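Local coordinates for protein D-aminopeptidase (Bacillus subtilis, PDB 1HI9) that hydrolyses N-terminal residues from peptides containing D-amino acids, as a zinc-dependent aminopeptidase whose ten subunits enclose the active sites in a central chamber, at residues S13-D17 with D18-D22; N27-R30 with G31-I34; E196-A199 with F200-N204. All coordinates share one frame; numbering follows the deposited sequence.

Contact 1: S13-D17 with D18-D22; sequences SGLPD and DTFVD
In D17 and T19 chi1 is near +60° (55° and 68°), which points D17 OD2 and T19 OG1 at each other. D17 OD2 accepts two bonds from T19. The T19 backbone N reaches D17 OD2 at 2.9 Å, on the anti lone pair, and this bond closes an Asx turn. The hydroxyl adds a second bond: T19 OG1 is 2.5 Å from D17 OD2 and comes nearly along the C-O axis. The bond of F20 N to D17 O, 3.2 Å long, adds a backbone turn over the same residues. D18 O accepts from both V21 N and D22 N, so the chain goes on turning.

The turn sets the F20 ring against L15 and P16. P16 CD lies over one ring face, 4.0 Å from the F20 centroid, a CH-pi contact offset toward the rim. D17 OD2 lies at the ring edge, in plane, 3.7 Å from F20 CD1. L15 CD2 approaches F20 CD2 obliquely at 3.7 Å. L15 CD1 is a looser neighbour of V21 CG1.

D17 OD1 bonds N64 ND2 of a neighbouring subunit, so the carboxylate also serves the assembly. With an alanine at D17, T19 N and OG1 would probably lose their shared acceptor, and N64 of the neighbouring subunit would be left without its mate. V21 O bonds H60, a zinc ligand, and the V21 side chain is about 6 Å from a zinc ion, nearest atoms. The segment lies in the loop between strand 2-7 and helix 28-48, and on that helix L15 packs on I34 and F20 on R30.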
ATOM      1  N   SER A  13     -11.737  -4.704 -32.645  1.00 34.49           N
ATOM      2  CA  SER A  13     -10.990  -5.858 -33.114  1.00 36.65           C
ATOM      3  C   SER A  13      -9.724  -6.129 -32.318  1.00 35.96           C
ATOM      4  O   SER A  13      -9.102  -5.210 -31.803  1.00 36.58           O
ATOM      5  CB  SER A  13     -10.656  -5.689 -34.590  1.00 36.15           C
ATOM      6  OG  SER A  13      -9.960  -4.488 -34.794  1.00 38.85           O
ATOM      7  N   GLY A  14      -9.372  -7.406 -32.207  1.00 35.72           N
ATOM      8  CA  GLY A  14      -8.178  -7.796 -31.485  1.00 35.09           C
ATOM      9  C   GLY A  14      -8.291  -7.849 -29.969  1.00 34.89           C
ATOM     10  O   GLY A  14      -7.472  -8.494 -29.316  1.00 35.80           O
ATOM     11  N   LEU A  15      -9.293  -7.189 -29.398  1.00 32.88           N
ATOM     12  CA  LEU A  15      -9.452  -7.173 -27.944  1.00 32.27           C
ATOM     13  C   LEU A  15     -10.216  -8.403 -27.412  1.00 33.11           C
ATOM     14  O   LEU A  15     -11.395  -8.580 -27.683  1.00 32.13           O
ATOM     15  CB  LEU A  15     -10.157  -5.876 -27.518  1.00 30.06           C
ATOM     16  CG  LEU A  15      -9.700  -4.601 -28.244  1.00 31.14           C
ATOM     17  CD1 LEU A  15     -10.299  -3.373 -27.560  1.00 30.31           C
ATOM     18  CD2 LEU A  15      -8.177  -4.515 -28.256  1.00 25.95           C
ATOM     19  N   PRO A  16      -9.537  -9.265 -26.645  1.00 33.15           N
ATOM     20  CA  PRO A  16     -10.153 -10.473 -26.089  1.00 34.35           C
ATOM     21  C   PRO A  16     -10.785 -10.354 -24.713  1.00 35.93           C
ATOM     22  O   PRO A  16     -11.774 -11.028 -24.424  1.00 37.02           O
ATOM     23  CB  PRO A  16      -8.998 -11.456 -26.072  1.00 34.97           C
ATOM     24  CG  PRO A  16      -7.858 -10.570 -25.673  1.00 35.07           C
ATOM     25  CD  PRO A  16      -8.070  -9.331 -26.538  1.00 33.60           C
ATOM     26  N   ASP A  17     -10.216  -9.511 -23.857  1.00 35.86           N
ATOM     27  CA  ASP A  17     -10.729  -9.374 -22.493  1.00 35.47           C
ATOM     28  C   ASP A  17     -10.682  -7.952 -21.949  1.00 33.54           C
ATOM     29  O   ASP A  17     -10.251  -7.035 -22.635  1.00 34.21           O
ATOM     30  CB  ASP A  17      -9.960 -10.322 -21.571  1.00 35.24           C
ATOM     31  CG  ASP A  17      -8.458 -10.111 -21.644  1.00 38.18           C
ATOM     32  OD1 ASP A  17      -7.739 -11.063 -22.025  1.00 38.03           O
ATOM     33  OD2 ASP A  17      -7.997  -8.994 -21.315  1.00 39.80           O
ATOM     34  N   ASP A  18     -11.100  -7.778 -20.704  1.00 34.36           N
ATOM     35  CA  ASP A  18     -11.152  -6.450 -20.120  1.00 34.50           C
ATOM     36  C   ASP A  18      -9.815  -5.790 -19.792  1.00 33.92           C
ATOM     37  O   ASP A  18      -9.790  -4.612 -19.453  1.00 33.93           O
ATOM     38  CB  ASP A  18     -12.063  -6.452 -18.887  1.00 36.08           C
ATOM     39  CG  ASP A  18     -11.434  -7.122 -17.684  1.00 38.62           C
ATOM     40  OD1 ASP A  18     -10.451  -7.863 -17.837  1.00 40.72           O
ATOM     41  OD2 ASP A  18     -11.936  -6.913 -16.559  1.00 42.91           O
ATOM     42  N   THR A  19      -8.709  -6.519 -19.892  1.00 32.16           N
ATOM     43  CA  THR A  19      -7.422  -5.903 -19.626  1.00 32.78           C
ATOM     44  C   THR A  19      -7.159  -4.866 -20.728  1.00 33.46           C
ATOM     45  O   THR A  19      -6.300  -4.007 -20.578  1.00 33.01           O
ATOM     46  CB  THR A  19      -6.261  -6.922 -19.629  1.00 34.69           C
ATOM     47  OG1 THR A  19      -6.060  -7.428 -20.955  1.00 35.38           O
ATOM     48  CG2 THR A  19      -6.571  -8.093 -18.687  1.00 34.69           C
ATOM     49  N   PHE A  20      -7.900  -4.958 -21.832  1.00 32.95           N
ATOM     50  CA  PHE A  20      -7.765  -4.024 -22.938  1.00 31.90           C
ATOM     51  C   PHE A  20      -8.806  -2.889 -22.902  1.00 32.45           C
ATOM     52  O   PHE A  20      -8.673  -1.914 -23.634  1.00 33.42           O
ATOM     53  CB  PHE A  20      -7.906  -4.745 -24.291  1.00 31.80           C
ATOM     54  CG  PHE A  20      -6.764  -5.661 -24.638  1.00 32.18           C
ATOM     55  CD1 PHE A  20      -6.653  -6.908 -24.043  1.00 31.73           C
ATOM     56  CD2 PHE A  20      -5.801  -5.275 -25.571  1.00 31.51           C
ATOM     57  CE1 PHE A  20      -5.611  -7.762 -24.363  1.00 30.50           C
ATOM     58  CE2 PHE A  20      -4.749  -6.127 -25.899  1.00 29.81           C
ATOM     59  CZ  PHE A  20      -4.658  -7.371 -25.291  1.00 30.82           C
ATOM     60  N   VAL A  21      -9.841  -3.003 -22.074  1.00 32.78           N
ATOM     61  CA  VAL A  21     -10.876  -1.964 -22.041  1.00 32.73           C
ATOM     62  C   VAL A  21     -11.048  -1.270 -20.697  1.00 33.64           C
ATOM     63  O   VAL A  21     -11.754  -0.278 -20.598  1.00 33.94           O
ATOM     64  CB  VAL A  21     -12.258  -2.535 -22.456  1.00 30.58           C
ATOM     65  CG1 VAL A  21     -12.113  -3.362 -23.720  1.00 30.63           C
ATOM     66  CG2 VAL A  21     -12.842  -3.373 -21.331  1.00 27.80           C
ATOM     67  N   ASP A  22     -10.413  -1.793 -19.663  1.00 36.12           N
ATOM     68  CA  ASP A  22     -10.524  -1.205 -18.334  1.00 37.89           C
ATOM     69  C   ASP A  22      -9.365  -0.216 -18.179  1.00 38.06           C
ATOM     70  O   ASP A  22      -8.211  -0.636 -18.152  1.00 37.14           O
ATOM     71  CB  ASP A  22     -10.424  -2.317 -17.291  1.00 40.56           C
ATOM     72  CG  ASP A  22     -10.755  -1.848 -15.895  1.00 44.29           C
ATOM     73  OD1 ASP A  22     -10.219  -0.797 -15.471  1.00 45.81           O
ATOM     74  OD2 ASP A  22     -11.542  -2.549 -15.218  1.00 45.34           O
TER

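Contact 2: N27-R30 with G31-I34; sequences NYER and GRLI
Y28 and R32 touch one helical turn apart, and their side chains cross at about a right angle. R32 meets the ring obliquely with both its chain and its guanidinium: R32 NH1 lies 3.7 Å and R32 CD 3.8 Å from Y28 CE2. The ring and guanidinium planes stand 62° apart. A chi1 of 67° turns the R32 chain back toward the preceding turn, where it runs out extended beside E29. R32 CG also rests 3.4 Å from E29 O. I34 CG1 similarly sits close to R30 O, at 3.2 Å.

The backbone bonds are those of an alpha helix. R32 N bonds Y28 O at 2.9 Å. I34 N bonds R30 O, and G31 N bonds N27 O. L33 N makes only weak bonds, to E29 O and R30 O.

Among the charged groups, E29 OE1 stays 4.1 Å from R32 NH2, beyond a salt bridge. R30 and R32 have stronger partners on other subunits. R30 NH1 gives a weak bond to N27 OD1, 2.9 Å long, while R30 NH2 pairs with E69 of a neighbouring subunit. R32 NH1 bonds N27 of another subunit. N27 ND2 bonds T19, and Y28 OH bonds N65. N27 is the N-cap residue, so this is the start of helix 28-48, where N27, R30 and R32 bond to other subunits of the decamer.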
ATOM      1  N   ASN A  27      -3.401  -3.651 -20.346  1.00 37.89           N
ATOM      2  CA  ASN A  27      -3.445  -3.503 -21.794  1.00 37.11           C
ATOM      3  C   ASN A  27      -4.338  -2.406 -22.317  1.00 37.19           C
ATOM      4  O   ASN A  27      -4.587  -2.318 -23.523  1.00 37.25           O
ATOM      5  CB  ASN A  27      -3.811  -4.836 -22.437  1.00 36.48           C
ATOM      6  CG  ASN A  27      -2.742  -5.884 -22.210  1.00 35.99           C
ATOM      7  OD1 ASN A  27      -1.559  -5.633 -22.462  1.00 35.17           O
ATOM      8  ND2 ASN A  27      -3.147  -7.065 -21.734  1.00 32.96           N
ATOM      9  N   TYR A  28      -4.802  -1.548 -21.413  1.00 38.22           N
ATOM     10  CA  TYR A  28      -5.694  -0.454 -21.794  1.00 38.80           C
ATOM     11  C   TYR A  28      -5.108   0.515 -22.829  1.00 39.91           C
ATOM     12  O   TYR A  28      -5.775   0.845 -23.816  1.00 39.91           O
ATOM     13  CB  TYR A  28      -6.127   0.333 -20.555  1.00 37.61           C
ATOM     14  CG  TYR A  28      -7.004   1.518 -20.888  1.00 37.82           C
ATOM     15  CD1 TYR A  28      -8.291   1.337 -21.409  1.00 36.07           C
ATOM     16  CD2 TYR A  28      -6.538   2.822 -20.721  1.00 36.40           C
ATOM     17  CE1 TYR A  28      -9.085   2.431 -21.754  1.00 37.33           C
ATOM     18  CE2 TYR A  28      -7.321   3.914 -21.066  1.00 36.23           C
ATOM     19  CZ  TYR A  28      -8.588   3.719 -21.579  1.00 36.66           C
ATOM     20  OH  TYR A  28      -9.359   4.802 -21.923  1.00 36.84           O
ATOM     21  N   GLU A  29      -3.878   0.976 -22.602  1.00 40.87           N
ATOM     22  CA  GLU A  29      -3.252   1.921 -23.524  1.00 42.75           C
ATOM     23  C   GLU A  29      -3.159   1.381 -24.952  1.00 41.90           C
ATOM     24  O   GLU A  29      -3.340   2.128 -25.914  1.00 40.84           O
ATOM     25  CB  GLU A  29      -1.868   2.347 -23.011  1.00 45.01           C
ATOM     26  CG  GLU A  29      -1.917   3.294 -21.822  1.00 48.92           C
ATOM     27  CD  GLU A  29      -0.563   3.913 -21.499  1.00 53.80           C
ATOM     28  OE1 GLU A  29       0.040   4.561 -22.394  1.00 54.55           O
ATOM     29  OE2 GLU A  29      -0.103   3.755 -20.345  1.00 55.20           O
ATOM     30  N   ARG A  30      -2.887   0.087 -25.093  1.00 40.04           N
ATOM     31  CA  ARG A  30      -2.828  -0.515 -26.420  1.00 38.48           C
ATOM     32  C   ARG A  30      -4.244  -0.567 -26.970  1.00 37.37           C
ATOM     33  O   ARG A  30      -4.470  -0.340 -28.158  1.00 37.58           O
ATOM     34  CB  ARG A  30      -2.276  -1.936 -26.352  1.00 39.37           C
ATOM     35  CG  ARG A  30      -0.797  -2.030 -26.026  1.00 38.13           C
ATOM     36  CD  ARG A  30      -0.444  -3.457 -25.626  1.00 38.23           C
ATOM     37  NE  ARG A  30      -0.786  -4.417 -26.665  1.00 34.79           N
ATOM     38  CZ  ARG A  30      -1.042  -5.703 -26.444  1.00 32.31           C
ATOM     39  NH1 ARG A  30      -1.003  -6.191 -25.212  1.00 28.37           N
ATOM     40  NH2 ARG A  30      -1.333  -6.505 -27.464  1.00 31.60           N
ATOM     41  N   GLY A  31      -5.194  -0.866 -26.089  1.00 36.89           N
ATOM     42  CA  GLY A  31      -6.585  -0.946 -26.486  1.00 36.27           C
ATOM     43  C   GLY A  31      -7.135   0.334 -27.084  1.00 36.78           C
ATOM     44  O   GLY A  31      -7.749   0.298 -28.146  1.00 36.52           O
ATOM     45  N   ARG A  32      -6.922   1.466 -26.419  1.00 37.76           N
ATOM     46  CA  ARG A  32      -7.454   2.722 -26.932  1.00 37.90           C
ATOM     47  C   ARG A  32      -6.749   3.160 -28.206  1.00 38.21           C
ATOM     48  O   ARG A  32      -7.300   3.923 -28.999  1.00 37.14           O
ATOM     49  CB  ARG A  32      -7.385   3.816 -25.869  1.00 38.92           C
ATOM     50  CG  ARG A  32      -6.006   4.264 -25.481  1.00 41.19           C
ATOM     51  CD  ARG A  32      -6.091   5.306 -24.376  1.00 43.46           C
ATOM     52  NE  ARG A  32      -4.765   5.794 -24.009  1.00 46.98           N
ATOM     53  CZ  ARG A  32      -4.512   6.589 -22.975  1.00 47.93           C
ATOM     54  NH1 ARG A  32      -5.502   6.997 -22.181  1.00 46.61           N
ATOM     55  NH2 ARG A  32      -3.259   6.969 -22.741  1.00 48.93           N
ATOM     56  N   LEU A  33      -5.539   2.652 -28.413  1.00 39.29           N
ATOM     57  CA  LEU A  33      -4.795   2.982 -29.612  1.00 40.97           C
ATOM     58  C   LEU A  33      -5.481   2.252 -30.763  1.00 40.56           C
ATOM     59  O   LEU A  33      -5.810   2.843 -31.794  1.00 41.67           O
ATOM     60  CB  LEU A  33      -3.346   2.516 -29.483  1.00 41.80           C
ATOM     61  CG  LEU A  33      -2.297   3.343 -30.242  1.00 44.43           C
ATOM     62  CD1 LEU A  33      -0.957   2.635 -30.152  1.00 44.38           C
ATOM     63  CD2 LEU A  33      -2.692   3.532 -31.695  1.00 43.00           C
ATOM     64  N   ILE A  34      -5.708   0.959 -30.575  1.00 40.04           N
ATOM     65  CA  ILE A  34      -6.371   0.152 -31.594  1.00 38.10           C
ATOM     66  C   ILE A  34      -7.781   0.695 -31.858  1.00 37.20           C
ATOM     67  O   ILE A  34      -8.221   0.778 -33.006  1.00 35.42           O
ATOM     68  CB  ILE A  34      -6.435  -1.321 -31.139  1.00 38.82           C
ATOM     69  CG1 ILE A  34      -5.007  -1.849 -30.983  1.00 38.81           C
ATOM     70  CG2 ILE A  34      -7.234  -2.163 -32.141  1.00 37.16           C
ATOM     71  CD1 ILE A  34      -4.899  -3.166 -30.241  1.00 39.65           C
TER

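Contact 3: E196-A199 with F200-N204; sequences EKTA and FALQN
F200 N bonds E196 O at 2.9 Å, with an N-H...O angle of 171°. Three more i to i+4 bonds follow. A201 N meets K197 O at 2.9 Å, and L202 N meets T198 O. Q203 N meets A199 O at 3.2 Å. N204 N bonds F200 O, and N204 is the first residue to leave helical backbone angles. The segments are thus the last turns of an alpha helix.

Side chains add little across the turns. A201 CB sits 3.2 Å from K197 O. L202 CD1 meets T198 CG2 loosely at 4.2 Å, and L202 CG and CB lie alongside T198 O. Q203 folds back over the preceding turn. With chi1 at 61°, its CG comes within 3.3 Å of A199 O, and its extended chain carries NE2 near the same oxygen. In F200 a chi1 of -176° swings the ring toward the end of the helix. There N204 CB lies over one ring face, 3.7 Å above the F200 ring plane and offset toward the rim. Both F200 and Q203 are exposed, in contrast to the three residues on the inner side. T198 OG1 bonds L194 O, one turn earlier in the same helix.

T198, A201 and L202 form the buried side. T198 and A201 pack on M150 and L202 on L149, all in strand 148-152. K197, F200 and A201 lean on T169 of strand 169-176. T198 touches C42 and E45 of helix 28-48, and A199 touches E45. L202 also meets M1, S49 and C51 in nearby loops. Helix 187-203 therefore lies against both the parallel part of the sheet and a neighbouring helix.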
ATOM      1  N   GLU A 196     -14.496  -1.668 -46.546  1.00 50.35           N
ATOM      2  CA  GLU A 196     -15.459  -2.174 -47.522  1.00 50.69           C
ATOM      3  C   GLU A 196     -16.881  -2.076 -46.977  1.00 49.96           C
ATOM      4  O   GLU A 196     -17.772  -1.540 -47.635  1.00 50.27           O
ATOM      5  CB  GLU A 196     -15.158  -3.635 -47.865  1.00 53.36           C
ATOM      6  CG  GLU A 196     -13.706  -3.913 -48.219  1.00 57.20           C
ATOM      7  CD  GLU A 196     -13.426  -5.399 -48.441  1.00 60.27           C
ATOM      8  OE1 GLU A 196     -13.940  -6.229 -47.648  1.00 61.94           O
ATOM      9  OE2 GLU A 196     -12.685  -5.736 -49.399  1.00 61.24           O
ATOM     10  N   LYS A 197     -17.084  -2.587 -45.767  1.00 47.95           N
ATOM     11  CA  LYS A 197     -18.398  -2.564 -45.148  1.00 45.63           C
ATOM     12  C   LYS A 197     -18.954  -1.152 -44.982  1.00 44.23           C
ATOM     13  O   LYS A 197     -20.145  -0.920 -45.175  1.00 42.21           O
ATOM     14  CB  LYS A 197     -18.341  -3.267 -43.796  1.00 44.92           C
ATOM     15  CG  LYS A 197     -18.118  -4.762 -43.900  1.00 45.52           C
ATOM     16  CD  LYS A 197     -19.363  -5.487 -44.392  1.00 45.11           C
ATOM     17  CE  LYS A 197     -19.146  -6.993 -44.373  1.00 44.91           C
ATOM     18  NZ  LYS A 197     -20.400  -7.742 -44.674  1.00 44.02           N
ATOM     19  N   THR A 198     -18.098  -0.207 -44.617  1.00 43.77           N
ATOM     20  CA  THR A 198     -18.556   1.163 -44.438  1.00 43.61           C
ATOM     21  C   THR A 198     -18.986   1.727 -45.786  1.00 44.69           C
ATOM     22  O   THR A 198     -20.004   2.424 -45.883  1.00 44.95           O
ATOM     23  CB  THR A 198     -17.451   2.054 -43.839  1.00 43.97           C
ATOM     24  OG1 THR A 198     -17.077   1.552 -42.553  1.00 43.09           O
ATOM     25  CG2 THR A 198     -17.941   3.482 -43.693  1.00 42.94           C
ATOM     26  N   ALA A 199     -18.214   1.426 -46.827  1.00 44.01           N
ATOM     27  CA  ALA A 199     -18.542   1.901 -48.167  1.00 45.38           C
ATOM     28  C   ALA A 199     -19.892   1.343 -48.618  1.00 45.88           C
ATOM     29  O   ALA A 199     -20.768   2.088 -49.066  1.00 45.85           O
ATOM     30  CB  ALA A 199     -17.456   1.499 -49.157  1.00 44.39           C
ATOM     31  N   PHE A 200     -20.064   0.033 -48.487  1.00 46.34           N
ATOM     32  CA  PHE A 200     -21.308  -0.597 -48.890  1.00 47.40           C
ATOM     33  C   PHE A 200     -22.496  -0.060 -48.106  1.00 48.37           C
ATOM     34  O   PHE A 200     -23.564   0.182 -48.671  1.00 48.04           O
ATOM     35  CB  PHE A 200     -21.237  -2.110 -48.693  1.00 48.99           C
ATOM     36  CG  PHE A 200     -22.465  -2.835 -49.176  1.00 51.96           C
ATOM     37  CD1 PHE A 200     -22.615  -3.155 -50.526  1.00 52.23           C
ATOM     38  CD2 PHE A 200     -23.495  -3.154 -48.291  1.00 51.92           C
ATOM     39  CE1 PHE A 200     -23.771  -3.777 -50.985  1.00 52.70           C
ATOM     40  CE2 PHE A 200     -24.657  -3.776 -48.739  1.00 52.50           C
ATOM     41  CZ  PHE A 200     -24.797  -4.089 -50.088  1.00 53.53           C
ATOM     42  N   ALA A 201     -22.307   0.122 -46.803  1.00 48.65           N
ATOM     43  CA  ALA A 201     -23.372   0.613 -45.942  1.00 49.51           C
ATOM     44  C   ALA A 201     -23.872   1.984 -46.368  1.00 50.76           C
ATOM     45  O   ALA A 201     -25.074   2.232 -46.377  1.00 50.67           O
ATOM     46  CB  ALA A 201     -22.893   0.663 -44.495  1.00 48.75           C
ATOM     47  N   LEU A 202     -22.949   2.874 -46.718  1.00 52.39           N
ATOM     48  CA  LEU A 202     -23.321   4.221 -47.127  1.00 54.73           C
ATOM     49  C   LEU A 202     -24.040   4.272 -48.475  1.00 56.63           C
ATOM     50  O   LEU A 202     -24.923   5.108 -48.681  1.00 57.27           O
ATOM     51  CB  LEU A 202     -22.082   5.124 -47.155  1.00 54.35           C
ATOM     52  CG  LEU A 202     -21.592   5.608 -45.786  1.00 52.97           C
ATOM     53  CD1 LEU A 202     -20.230   6.235 -45.909  1.00 53.56           C
ATOM     54  CD2 LEU A 202     -22.588   6.591 -45.219  1.00 54.38           C
ATOM     55  N   GLN A 203     -23.680   3.378 -49.388  1.00 58.17           N
ATOM     56  CA  GLN A 203     -24.319   3.371 -50.698  1.00 60.36           C
ATOM     57  C   GLN A 203     -25.597   2.542 -50.718  1.00 59.96           C
ATOM     58  O   GLN A 203     -26.434   2.707 -51.602  1.00 59.76           O
ATOM     59  CB  GLN A 203     -23.361   2.838 -51.761  1.00 62.48           C
ATOM     60  CG  GLN A 203     -22.909   1.426 -51.506  1.00 66.81           C
ATOM     61  CD  GLN A 203     -22.108   0.857 -52.657  1.00 70.15           C
ATOM     62  OE1 GLN A 203     -22.637   0.656 -53.754  1.00 71.21           O
ATOM     63  NE2 GLN A 203     -20.818   0.595 -52.418  1.00 71.26           N
ATOM     64  N   ASN A 204     -25.751   1.659 -49.740  1.00 59.15           N
ATOM     65  CA  ASN A 204     -26.932   0.809 -49.667  1.00 58.76           C
ATOM     66  C   ASN A 204     -27.895   1.349 -48.610  1.00 59.00           C
ATOM     67  O   ASN A 204     -28.869   0.689 -48.244  1.00 58.69           O
ATOM     68  CB  ASN A 204     -26.499  -0.619 -49.321  1.00 58.60           C
ATOM     69  CG  ASN A 204     -27.571  -1.651 -49.615  1.00 60.13           C
ATOM     70  OD1 ASN A 204     -28.087  -2.309 -48.707  1.00 58.86           O
ATOM     71  ND2 ASN A 204     -27.909  -1.804 -50.892  1.00 61.69           N
TER

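Overall arrangement
Contacts 1 and 2 adjoin, with centres 8 Å apart. Both are largely buried and both touch a neighbouring subunit. Contact 1 is an irregular turn held by a carboxylate and an aromatic ring, close to the zinc site. Contact 2 is regular helix whose polar side-chain ends serve subunit interfaces. Contact 3 lies about 27 Å from each of them, measured between centres, and away from the zinc site. No other chain touches it. It is only partly buried, its bonds are mainly those of the backbone, and its buried side is mostly small and apolar, with T198 among it. Helix 28-48 connects the set: residues 28-34 form its start, and T198 and A199 pack beside its later residues.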